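Side-chain contacts in nitroreductase-like family protein (Bacillus cereus, PDB 2I7H), which belongs to the nitroreductase family of flavoproteins and binds flavin mononucleotide at the interface of its two subunits: residues W136-G140 with L141-P145; L125-E129 with R130-C134; K30-L33 with I34-N38; A176-P179 with I180-M184. All blocks are in the same frame, centred on the assembly; numbering follows the deposited sequence. Where two conformers were deposited one is given.

Contact 1: W136-G140 with L141-P145; sequences WKSGG and LNYNP. With FMN (flavin mononucleotide), chain G.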
loop_
_atom_site.group_PDB
_atom_site.type_symbol
_atom_site.label_atom_id
_atom_site.label_comp_id
_atom_site.label_asym_id
_atom_site.label_seq_id
_atom_site.Cartn_x
_atom_site.Cartn_y
_atom_site.Cartn_z
ATOM N N TRP A 136 7.566 7.169 -6.711
ATOM C CA TRP A 136 7.730 5.745 -6.509
ATOM C C TRP A 136 8.001 5.210 -7.891
ATOM O O TRP A 136 7.125 5.231 -8.752
ATOM C CB TRP A 136 6.400 5.193 -6.026
ATOM C CG TRP A 136 6.306 3.738 -5.747
ATOM C CD1 TRP A 136 7.025 2.710 -6.325
ATOM C CD2 TRP A 136 5.364 3.130 -4.876
ATOM N NE1 TRP A 136 6.633 1.502 -5.802
ATOM C CE2 TRP A 136 5.591 1.723 -4.931
ATOM C CE3 TRP A 136 4.363 3.636 -4.010
ATOM C CZ2 TRP A 136 4.842 0.819 -4.171
ATOM C CZ3 TRP A 136 3.640 2.741 -3.232
ATOM C CH2 TRP A 136 3.892 1.331 -3.327
ATOM N N LYS A 137 9.212 4.734 -8.120
ATOM C CA LYS A 137 9.557 4.295 -9.456
ATOM C C LYS A 137 9.536 2.803 -9.580
ATOM O O LYS A 137 9.946 2.080 -8.669
ATOM C CB LYS A 137 10.893 4.862 -9.908
ATOM C CG LYS A 137 10.760 5.825 -11.062
ATOM C CD LYS A 137 10.617 7.246 -10.656
ATOM C CE LYS A 137 11.186 8.135 -11.756
ATOM N NZ LYS A 137 10.341 8.198 -13.006
ATOM N N SER A 138 8.964 2.337 -10.681
ATOM C CA SER A 138 9.138 0.965 -11.102
ATOM C C SER A 138 9.530 0.910 -12.555
ATOM O O SER A 138 10.114 1.852 -13.100
ATOM C CB SER A 138 7.890 0.116 -10.907
ATOM O OG SER A 138 8.060 -1.111 -11.607
ATOM N N GLY A 139 9.207 -0.209 -13.184
ATOM C CA GLY A 139 9.705 -0.462 -14.528
ATOM C C GLY A 139 10.724 -1.558 -14.483
ATOM O O GLY A 139 11.121 -2.004 -13.397
ATOM N N GLY A 140 11.168 -1.943 -15.670
ATOM C CA GLY A 140 12.068 -3.050 -15.876
ATOM C C GLY A 140 13.406 -3.017 -15.179
ATOM O O GLY A 140 14.014 -4.065 -14.987
ATOM N N LEU A 141 13.856 -1.827 -14.793
ATOM C CA LEU A 141 15.158 -1.672 -14.130
ATOM C C LEU A 141 15.180 -2.481 -12.824
ATOM O O LEU A 141 16.147 -3.185 -12.532
ATOM C CB LEU A 141 15.455 -0.186 -13.891
ATOM C CG LEU A 141 16.589 0.149 -12.922
ATOM C CD1 LEU A 141 17.975 -0.110 -13.612
ATOM C CD2 LEU A 141 16.436 1.597 -12.395
ATOM N N ASN A 142 14.069 -2.417 -12.093
ATOM C CA ASN A 142 13.900 -3.073 -10.814
ATOM C C ASN A 142 13.862 -4.598 -10.911
ATOM O O ASN A 142 13.987 -5.287 -9.894
ATOM C CB ASN A 142 12.628 -2.557 -10.139
ATOM C CG ASN A 142 12.649 -1.040 -9.891
ATOM O OD1 ASN A 142 13.622 -0.355 -10.241
ATOM N ND2 ASN A 142 11.576 -0.512 -9.261
ATOM N N TYR A 143 13.699 -5.123 -12.122
ATOM C CA TYR A 143 13.632 -6.584 -12.337
ATOM C C TYR A 143 14.894 -7.127 -13.008
ATOM O O TYR A 143 15.063 -8.336 -13.150
ATOM C CB TYR A 143 12.373 -6.977 -13.155
ATOM C CG TYR A 143 11.053 -6.590 -12.532
ATOM C CD1 TYR A 143 10.620 -5.259 -12.532
ATOM C CD2 TYR A 143 10.221 -7.560 -11.963
ATOM C CE1 TYR A 143 9.389 -4.886 -11.948
ATOM C CE2 TYR A 143 8.981 -7.229 -11.399
ATOM C CZ TYR A 143 8.578 -5.898 -11.391
ATOM O OH TYR A 143 7.377 -5.571 -10.845
ATOM N N ASN A 144 15.773 -6.207 -13.413
ATOM C CA ASN A 144 16.998 -6.522 -14.134
ATOM C C ASN A 144 18.032 -7.138 -13.184
ATOM O O ASN A 144 18.467 -6.483 -12.237
ATOM C CB ASN A 144 17.529 -5.252 -14.813
ATOM C CG ASN A 144 18.620 -5.543 -15.802
ATOM O OD1 ASN A 144 19.458 -6.398 -15.574
ATOM N ND2 ASN A 144 18.627 -4.817 -16.908
ATOM N N PRO A 145 18.396 -8.417 -13.407
ATOM C CA PRO A 145 19.313 -9.094 -12.492
ATOM C C PRO A 145 20.689 -8.424 -12.420
ATOM O O PRO A 145 21.378 -8.534 -11.395
ATOM C CB PRO A 145 19.392 -10.531 -13.055
ATOM C CG PRO A 145 18.917 -10.442 -14.444
ATOM C CD PRO A 145 17.933 -9.305 -14.480
HETATM N N1 FMN G . 5.922 7.265 -11.929
HETATM C C2 FMN G . 6.991 7.362 -12.816
HETATM O O2 FMN G . 7.253 8.443 -13.339
HETATM N N3 FMN G . 7.760 6.246 -13.101
HETATM C C4 FMN G . 7.434 5.041 -12.489
HETATM O O4 FMN G . 7.906 3.994 -12.899
HETATM C C4A FMN G . 6.368 4.955 -11.607
HETATM N N5 FMN G . 6.079 3.734 -11.021
HETATM C C5A FMN G . 5.001 3.629 -10.147
HETATM C C6 FMN G . 4.763 2.387 -9.592
HETATM C C7 FMN G . 3.737 2.159 -8.700
HETATM C C7M FMN G . 3.747 0.857 -7.956
HETATM C C8 FMN G . 2.908 3.225 -8.360
HETATM C C8M FMN G . 1.859 2.994 -7.305
HETATM C C9 FMN G . 3.144 4.506 -8.923
HETATM C C9A FMN G . 4.194 4.731 -9.833
HETATM N N10 FMN G . 4.491 5.988 -10.443
HETATM C C10 FMN G . 5.590 6.078 -11.313
HETATM C "C1'" FMN G . 3.517 7.151 -10.434
HETATM C "C2'" FMN G . 2.525 7.047 -11.598
HETATM O "O2'" FMN G . 3.210 7.148 -12.813
HETATM C "C3'" FMN G . 1.294 7.991 -11.622
HETATM O "O3'" FMN G . 1.374 9.056 -12.550
HETATM C "C4'" FMN G . 0.935 8.650 -10.314
HETATM O "O4'" FMN G . 1.033 7.753 -9.236
HETATM C "C5'" FMN G . -0.484 9.197 -10.433
HETATM O "O5'" FMN G . -0.373 10.568 -10.099
HETATM P P FMN G . -0.043 10.998 -8.567
HETATM O O1P FMN G . 0.562 12.389 -8.569
HETATM O O2P FMN G . -1.370 11.026 -7.851
HETATM O O3P FMN G . 0.869 10.018 -7.839
HETATM O O HOH W 1 6.906 -2.859 -10.094
#
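Asn142 reaches back to Lys137 in a local contact round a turn, where strand 132-137 leaves the sheet and enters the short 3-10 segment that precedes helix 145-150. The amide ND2 of Asn142 gives a hydrogen bond to Lys137 O at 3.1 Å, bent at the hydrogen (138°); the acceptor lies close to the amide plane, while the donor is tilted from the carbonyl plane. With CG beside the backbone N (chi1 -60°), the amide folds back over the turn towards the strand. Two backbone bonds, Asn142 N to Gly139 O and Tyr143 N to Gly140 O, shape the turn. Gly139, at positive phi (109°), also sets its O in plane at the edge of the Tyr143 ring, 3.4 Å from CD1. This strand end is part of the FMN pocket of the nitroreductase fold. Ser138 N donates to FMN O4 at 3.0 Å and weakly to N5, Lys137 NZ reaches FMN O2 at 3.1 Å, and the C7M methyl of the flavin sits over one face of the Trp136 indole, offset toward its rim. A water donates to Tyr143 OH at 2.9 Å; its link to Ser138 OG is doubtful, because that serine has a second conformer. The phenol also bonds to Asp110 of the second subunit, which links the turn to the dimer interface.

Contact 2: L125-E129 with R130-C134; sequences LLAWE and RGLGC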
loop_
_atom_site.group_PDB
_atom_site.type_symbol
_atom_site.label_atom_id
_atom_site.label_comp_id
_atom_site.label_asym_id
_atom_site.label_seq_id
_atom_site.Cartn_x
_atom_site.Cartn_y
_atom_site.Cartn_z
ATOM N N LEU A 125 2.997 9.724 2.248
ATOM C CA LEU A 125 2.083 10.586 2.995
ATOM C C LEU A 125 2.804 11.399 4.068
ATOM O O LEU A 125 2.683 12.614 4.133
ATOM C CB LEU A 125 0.952 9.739 3.619
ATOM C CG LEU A 125 0.002 9.100 2.619
ATOM C CD1 LEU A 125 -1.073 8.225 3.314
ATOM C CD2 LEU A 125 -0.608 10.175 1.723
ATOM N N LEU A 126 3.569 10.702 4.892
ATOM C CA LEU A 126 4.469 11.309 5.865
ATOM C C LEU A 126 5.393 12.373 5.273
ATOM O O LEU A 126 5.559 13.451 5.855
ATOM C CB LEU A 126 5.277 10.209 6.573
ATOM C CG LEU A 126 4.430 9.288 7.464
ATOM C CD1 LEU A 126 5.081 7.957 7.729
ATOM C CD2 LEU A 126 4.084 9.959 8.795
ATOM N N ALA A 127 5.995 12.064 4.126
ATOM C CA ALA A 127 6.888 12.998 3.459
ATOM C C ALA A 127 6.114 14.220 2.956
ATOM O O ALA A 127 6.539 15.349 3.152
ATOM C CB ALA A 127 7.696 12.282 2.312
ATOM N N TRP A 128 4.959 13.998 2.328
ATOM C CA TRP A 128 4.143 15.113 1.816
ATOM C C TRP A 128 3.835 16.143 2.917
ATOM O O TRP A 128 3.835 17.349 2.670
ATOM C CB TRP A 128 2.824 14.616 1.193
ATOM C CG TRP A 128 2.119 15.718 0.497
ATOM C CD1 TRP A 128 1.071 16.480 0.975
ATOM C CD2 TRP A 128 2.458 16.258 -0.789
ATOM N NE1 TRP A 128 0.737 17.442 0.052
ATOM C CE2 TRP A 128 1.565 17.330 -1.040
ATOM C CE3 TRP A 128 3.428 15.927 -1.763
ATOM C CZ2 TRP A 128 1.596 18.073 -2.240
ATOM C CZ3 TRP A 128 3.477 16.673 -2.947
ATOM C CH2 TRP A 128 2.539 17.730 -3.178
ATOM N N GLU A 129 3.564 15.634 4.121
ATOM C CA GLU A 129 3.228 16.446 5.296
ATOM C C GLU A 129 4.346 17.431 5.694
ATOM O O GLU A 129 4.067 18.553 6.129
ATOM C CB GLU A 129 2.787 15.531 6.463
ATOM C CG GLU A 129 2.704 16.204 7.832
ATOM C CD GLU A 129 2.094 15.286 8.926
ATOM O OE1 GLU A 129 2.776 14.351 9.431
ATOM O OE2 GLU A 129 0.924 15.513 9.287
ATOM N N ARG A 130 5.603 17.017 5.515
ATOM C CA ARG A 130 6.776 17.875 5.784
ATOM C C ARG A 130 7.239 18.674 4.586
ATOM O O ARG A 130 8.296 19.266 4.655
ATOM C CB ARG A 130 7.985 17.047 6.214
ATOM C CG ARG A 130 7.711 15.977 7.202
ATOM C CD ARG A 130 7.333 16.595 8.516
ATOM N NE ARG A 130 7.352 15.577 9.547
ATOM C CZ ARG A 130 8.312 15.463 10.458
ATOM N NH1 ARG A 130 9.355 16.327 10.469
ATOM N NH2 ARG A 130 8.207 14.480 11.361
ATOM N N GLY A 131 6.484 18.658 3.484
ATOM C CA GLY A 131 6.885 19.362 2.258
ATOM C C GLY A 131 7.841 18.637 1.315
ATOM O O GLY A 131 8.306 19.218 0.319
ATOM N N LEU A 132 8.164 17.383 1.621
ATOM C CA LEU A 132 8.956 16.555 0.703
ATOM C C LEU A 132 8.092 15.892 -0.373
ATOM O O LEU A 132 7.067 15.270 -0.092
ATOM C CB LEU A 132 9.723 15.474 1.453
ATOM C CG LEU A 132 11.046 15.784 2.109
ATOM C CD1 LEU A 132 11.428 14.590 2.976
ATOM C CD2 LEU A 132 12.089 15.992 1.062
ATOM N N GLY A 133 8.518 16.051 -1.617
ATOM C CA GLY A 133 7.887 15.362 -2.715
ATOM C C GLY A 133 8.653 14.094 -3.010
ATOM O O GLY A 133 9.825 13.949 -2.636
ATOM N N CYS A 134 7.976 13.153 -3.650
ATOM C CA CYS A 134 8.661 11.991 -4.165
ATOM C C CYS A 134 7.893 11.259 -5.248
ATOM O O CYS A 134 6.697 11.446 -5.393
ATOM C CB CYS A 134 9.068 11.046 -3.039
ATOM S SG CYS A 134 7.754 10.502 -2.035
HETATM O O HOH W 2 5.164 13.664 8.611
#
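Ala127 O takes two backbone N-H groups: Leu132 N at 3.0 Å and, more weakly, Arg130 N. Gly131 N bonds to Trp128 O at 3.1 Å, a straighter link (156° at the hydrogen) although the donor stands well above the carbonyl plane. A water bridges three groups at the turn, donating to Leu126 O and to Glu129 OE1 (2.6 Å) and accepting from Arg130 NE (3.1 Å) in the plane of the guanidinium, at its edge. It joins two opposite charges whose own atoms do not meet. Both have further partners: Glu129 OE2 accepts from Ile10 N of the second subunit, and Arg130 NH2 forms a salt bridge with Glu35. The arginine chain turns back along the helix end because CG lies beside the backbone N and chi2 is bent (-68°), which brings CG to 3.6 Å from Leu126 O. On the buried side, Ala127 CB packs on Leu132 CB at 3.9 Å, and Leu132 continues onto Leu36 of helix 30-40. The Trp128 indole leaves the turn on another side, meeting the Phe168 ring with their planes at about 25°; Trp128 CA makes a CA-H...O contact with Leu132 O. Gly131, at positive phi, is the C-prime residue of a Schellman motif, which ends helix 106-129 and sends the chain into strand 132-137.

Contact 3: K30-L33 with I34-N38; sequences KDLL and IELLN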
loop_
_atom_site.group_PDB
_atom_site.type_symbol
_atom_site.label_atom_id
_atom_site.label_comp_id
_atom_site.label_asym_id
_atom_site.label_seq_id
_atom_site.Cartn_x
_atom_site.Cartn_y
_atom_site.Cartn_z
ATOM N N LYS A 30 19.231 13.663 6.258
ATOM C CA LYS A 30 19.222 12.207 6.401
ATOM C C LYS A 30 18.378 11.775 7.614
ATOM O O LYS A 30 17.656 10.772 7.562
ATOM C CB LYS A 30 20.669 11.737 6.551
ATOM C CG LYS A 30 20.857 10.279 6.862
ATOM C CD LYS A 30 21.894 10.092 7.969
ATOM C CE LYS A 30 23.339 10.264 7.485
ATOM N NZ LYS A 30 24.303 9.893 8.567
ATOM N N ASP A 31 18.474 12.555 8.691
ATOM C CA ASP A 31 17.811 12.268 9.959
ATOM C C ASP A 31 16.305 12.430 9.830
ATOM O O ASP A 31 15.540 11.773 10.527
ATOM C CB ASP A 31 18.342 13.201 11.050
ATOM C CG ASP A 31 19.656 12.713 11.654
ATOM O OD1 ASP A 31 20.197 11.678 11.191
ATOM O OD2 ASP A 31 20.143 13.359 12.615
ATOM N N LEU A 32 15.889 13.320 8.939
ATOM C CA LEU A 32 14.489 13.470 8.595
ATOM C C LEU A 32 13.952 12.245 7.831
ATOM O O LEU A 32 12.848 11.771 8.112
ATOM C CB LEU A 32 14.301 14.738 7.767
ATOM C CG LEU A 32 12.912 15.009 7.215
ATOM C CD1 LEU A 32 11.917 15.166 8.334
ATOM C CD2 LEU A 32 12.948 16.237 6.338
ATOM N N LEU A 33 14.723 11.746 6.868
ATOM C CA LEU A 33 14.302 10.588 6.091
ATOM C C LEU A 33 14.205 9.374 6.993
ATOM O O LEU A 33 13.316 8.542 6.821
ATOM C CB LEU A 33 15.268 10.310 4.936
ATOM C CG LEU A 33 15.366 11.389 3.856
ATOM C CD1 LEU A 33 16.479 11.062 2.931
ATOM C CD2 LEU A 33 14.066 11.474 3.078
ATOM N N ILE A 34 15.118 9.284 7.958
ATOM C CA ILE A 34 15.125 8.161 8.887
ATOM C C ILE A 34 13.930 8.288 9.825
ATOM O O ILE A 34 13.306 7.297 10.191
ATOM C CB ILE A 34 16.468 8.106 9.678
ATOM C CG1 ILE A 34 17.600 7.618 8.768
ATOM C CG2 ILE A 34 16.347 7.240 10.956
ATOM C CD1 ILE A 34 18.972 8.007 9.297
ATOM N N GLU A 35 13.621 9.521 10.212
ATOM C CA GLU A 35 12.473 9.791 11.069
ATOM C C GLU A 35 11.179 9.351 10.368
ATOM O O GLU A 35 10.404 8.584 10.924
ATOM C CB GLU A 35 12.427 11.273 11.496
ATOM C CG GLU A 35 11.168 11.642 12.245
ATOM C CD GLU A 35 11.179 13.048 12.847
ATOM O OE1 GLU A 35 10.118 13.450 13.370
ATOM O OE2 GLU A 35 12.230 13.749 12.836
ATOM N N LEU A 36 10.988 9.816 9.139
ATOM C CA LEU A 36 9.838 9.456 8.292
ATOM C C LEU A 36 9.682 7.955 8.028
ATOM O O LEU A 36 8.559 7.429 8.114
ATOM C CB LEU A 36 9.887 10.240 6.960
ATOM C CG LEU A 36 9.833 11.767 7.145
ATOM C CD1 LEU A 36 9.809 12.486 5.861
ATOM C CD2 LEU A 36 8.634 12.143 7.965
ATOM N N LEU A 37 10.792 7.277 7.717
ATOM C CA LEU A 37 10.773 5.841 7.479
ATOM C C LEU A 37 10.363 5.090 8.737
ATOM O O LEU A 37 9.659 4.097 8.645
ATOM C CB LEU A 37 12.125 5.319 7.013
ATOM C CG LEU A 37 12.625 5.647 5.609
ATOM C CD1 LEU A 37 14.201 5.577 5.539
ATOM C CD2 LEU A 37 11.960 4.780 4.563
ATOM N N ASN A 38 10.807 5.571 9.902
ATOM C CA ASN A 38 10.436 4.954 11.169
ATOM C C ASN A 38 8.937 5.075 11.453
ATOM O O ASN A 38 8.296 4.094 11.858
ATOM C CB ASN A 38 11.288 5.472 12.331
ATOM C CG ASN A 38 12.463 4.580 12.615
ATOM O OD1 ASN A 38 12.339 3.352 12.516
ATOM N ND2 ASN A 38 13.625 5.176 12.974
HETATM O O HOH W 3 14.671 14.305 12.223
#
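Ile34 lays its CD1 methyl against the aliphatic chain of Lys30, 3.8 Å from CG, the two side chains running side by side and pointing the same way. Lys30 starts anti to its own N (chi1 174°) and bends at chi2 and chi3, so that CD stays on the methyl as well; both residues also pack on Ile186 of the second subunit. On another side of the helix, Leu32 and Leu36 cross obliquely with a looser touch, CD1 to CG at 4.2 Å. Leu36 CG also lies 3.2 Å from Leu32 O, the acceptor of a nearly straight bond from Leu36 N (2.9 Å, 175°). Glu35 extends fully, and a water donates to its OE2 at 2.6 Å and weakly to Asp31 O; Glu35 OE1 is held by Arg130. Leu37 CG likewise sits close to Leu33 O, whose partner is Leu37 N. Leu33, Leu36 and Leu37 are buried: Leu36 and Leu37 pack on Phe123, Leu37 also on Ile180 of the second subunit, and Leu33 on Leu132 and Ile165. These i to i+4 contacts are those of a regular amphipathic alpha-helix, here helix 30-40, packed against the sheet and helix 106-129 of the nitroreductase fold.

Contact 4: A176-P179 with I180-M184; sequences ARTP and ITEKM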
loop_
_atom_site.group_PDB
_atom_site.type_symbol
_atom_site.label_atom_id
_atom_site.label_comp_id
_atom_site.label_asym_id
_atom_site.label_seq_id
_atom_site.Cartn_x
_atom_site.Cartn_y
_atom_site.Cartn_z
ATOM N N ALA A 176 -8.258 13.884 -12.027
ATOM C CA ALA A 176 -9.506 13.450 -11.444
ATOM C C ALA A 176 -9.587 11.895 -11.406
ATOM O O ALA A 176 -9.220 11.207 -12.371
ATOM C CB ALA A 176 -10.664 14.062 -12.181
ATOM N N ARG A 177 -10.019 11.360 -10.267
ATOM C CA ARG A 177 -10.270 9.925 -10.127
ATOM C C ARG A 177 -11.653 9.514 -10.641
ATOM O O ARG A 177 -12.553 10.321 -10.740
ATOM C CB ARG A 177 -10.082 9.502 -8.669
ATOM C CG ARG A 177 -8.689 9.781 -8.149
ATOM C CD ARG A 177 -7.583 9.229 -9.100
ATOM N NE ARG A 177 -6.337 8.884 -8.412
ATOM C CZ ARG A 177 -5.178 9.528 -8.546
ATOM N NH1 ARG A 177 -4.118 9.120 -7.864
ATOM N NH2 ARG A 177 -5.059 10.563 -9.362
ATOM N N THR A 178 -11.802 8.248 -10.988
ATOM C CA THR A 178 -13.094 7.670 -11.281
ATOM C C THR A 178 -13.849 7.477 -9.962
ATOM O O THR A 178 -13.310 6.891 -9.009
ATOM C CB THR A 178 -12.934 6.320 -11.949
ATOM O OG1 THR A 178 -12.098 6.464 -13.109
ATOM C CG2 THR A 178 -14.299 5.721 -12.352
ATOM N N PRO A 179 -15.097 7.977 -9.899
ATOM C CA PRO A 179 -15.949 7.695 -8.755
ATOM C C PRO A 179 -15.954 6.183 -8.515
ATOM O O PRO A 179 -16.193 5.403 -9.438
ATOM C CB PRO A 179 -17.318 8.184 -9.220
ATOM C CG PRO A 179 -17.008 9.278 -10.171
ATOM C CD PRO A 179 -15.783 8.803 -10.903
ATOM N N ILE A 180 -15.615 5.789 -7.294
ATOM C CA ILE A 180 -15.602 4.391 -6.856
ATOM C C ILE A 180 -16.882 3.596 -7.202
ATOM O O ILE A 180 -16.812 2.408 -7.506
ATOM C CB ILE A 180 -15.193 4.300 -5.334
ATOM C CG1 ILE A 180 -14.611 2.935 -4.989
ATOM C CG2 ILE A 180 -16.336 4.739 -4.391
ATOM C CD1 ILE A 180 -13.273 2.688 -5.603
ATOM N N THR A 181 -18.030 4.264 -7.210
ATOM C CA THR A 181 -19.288 3.640 -7.600
ATOM C C THR A 181 -19.296 3.044 -9.018
ATOM O O THR A 181 -20.134 2.202 -9.329
ATOM C CB THR A 181 -20.489 4.592 -7.412
ATOM O OG1 THR A 181 -20.229 5.842 -8.064
ATOM C CG2 THR A 181 -20.728 4.842 -5.915
ATOM N N GLU A 182 -18.348 3.439 -9.863
ATOM C CA GLU A 182 -18.234 2.831 -11.183
ATOM C C GLU A 182 -17.338 1.596 -11.157
ATOM O O GLU A 182 -17.257 0.847 -12.136
ATOM C CB GLU A 182 -17.760 3.863 -12.207
ATOM C CG GLU A 182 -18.694 5.069 -12.280
ATOM C CD GLU A 182 -18.167 6.176 -13.171
ATOM O OE1 GLU A 182 -18.686 7.324 -13.092
ATOM O OE2 GLU A 182 -17.221 5.902 -13.960
ATOM N N LYS A 183 -16.686 1.379 -10.019
ATOM C CA LYS A 183 -15.749 0.274 -9.863
ATOM C C LYS A 183 -16.220 -0.660 -8.749
ATOM O O LYS A 183 -15.481 -1.518 -8.270
ATOM C CB LYS A 183 -14.342 0.806 -9.583
ATOM C CG LYS A 183 -13.755 1.615 -10.727
ATOM C CD LYS A 183 -12.419 2.209 -10.331
ATOM C CE LYS A 183 -11.754 2.963 -11.467
ATOM N NZ LYS A 183 -11.295 2.088 -12.610
HETATM N N MSE A 184 -17.472 -0.502 -8.346
HETATM C CA MSE A 184 -17.961 -1.284 -7.240
HETATM C C MSE A 184 -19.364 -1.844 -7.411
HETATM O O MSE A 184 -20.235 -1.234 -8.037
HETATM C CB MSE A 184 -17.802 -0.513 -5.927
HETATM C CG MSE A 184 -19.022 0.153 -5.382
HETATM SE SE MSE A 184 -18.586 0.774 -3.556
HETATM C CE MSE A 184 -17.679 -0.752 -2.922
#
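The carboxylate of Glu182 holds OE1 near the Pro179 ring, 3.9 Å from both CG and CD, while OE2 comes to 3.3 Å from the Thr178 methyl CG2. The glutamate lies alongside the proline, pointing the same way, and crosses the threonine at about a right angle. Thr178 and Pro179 lead into a short 3-10 turn that contains Glu182, in the C-terminal arm, which extends from the body of the subunit over its partner and leads into strand 184-187; Met184, present as selenomethionine, pairs there in parallel with a strand of the second subunit, so the sheet continues across the interface. The turn is fixed by Glu182 N, which donates to Pro179 O at 2.9 Å (166° at the hydrogen) from above the carbonyl plane, and by a following bond from Lys183 N to Ile180 O at 2.7 Å. Thr181 OG1 approaches Pro179 CB at 3.9 Å. Two polar ends reach the second subunit: Thr178 OG1 bonds to the Glu50 carboxylate and Lys183 NZ to the Glu50 carbonyl, both of that chain. Arg177, ahead of the turn and no part of it, pairs its NH1 with the phosphate of FMN. Lys183 runs out extended and bends only at chi4 (-68°), crossing Thr178 at about a right angle with its CE 3.6 Å from the threonine CB.

Contacts 2 and 3 form one packed unit, their centres about 11 Å apart: Arg130 NH1 lies 3.5 Å from Leu32 CD1, and Ala127 CA lies 3.8 Å from Leu36 CD1. Contact 1 follows contact 2 directly in sequence, with strand 132-137 common to both, yet their centres are about 23 Å apart, on opposite sides of the chain's centre. Contact 1 lines the flavin ring, together with residues of both subunits, and contact 4, centred about 29 Å away, supplies Arg177 to the phosphate of that same FMN. All four touch the second subunit; contacts 3 and 4 meet across the dimer, where Asn38 OD1 of one subunit accepts from Ile180 N of the other.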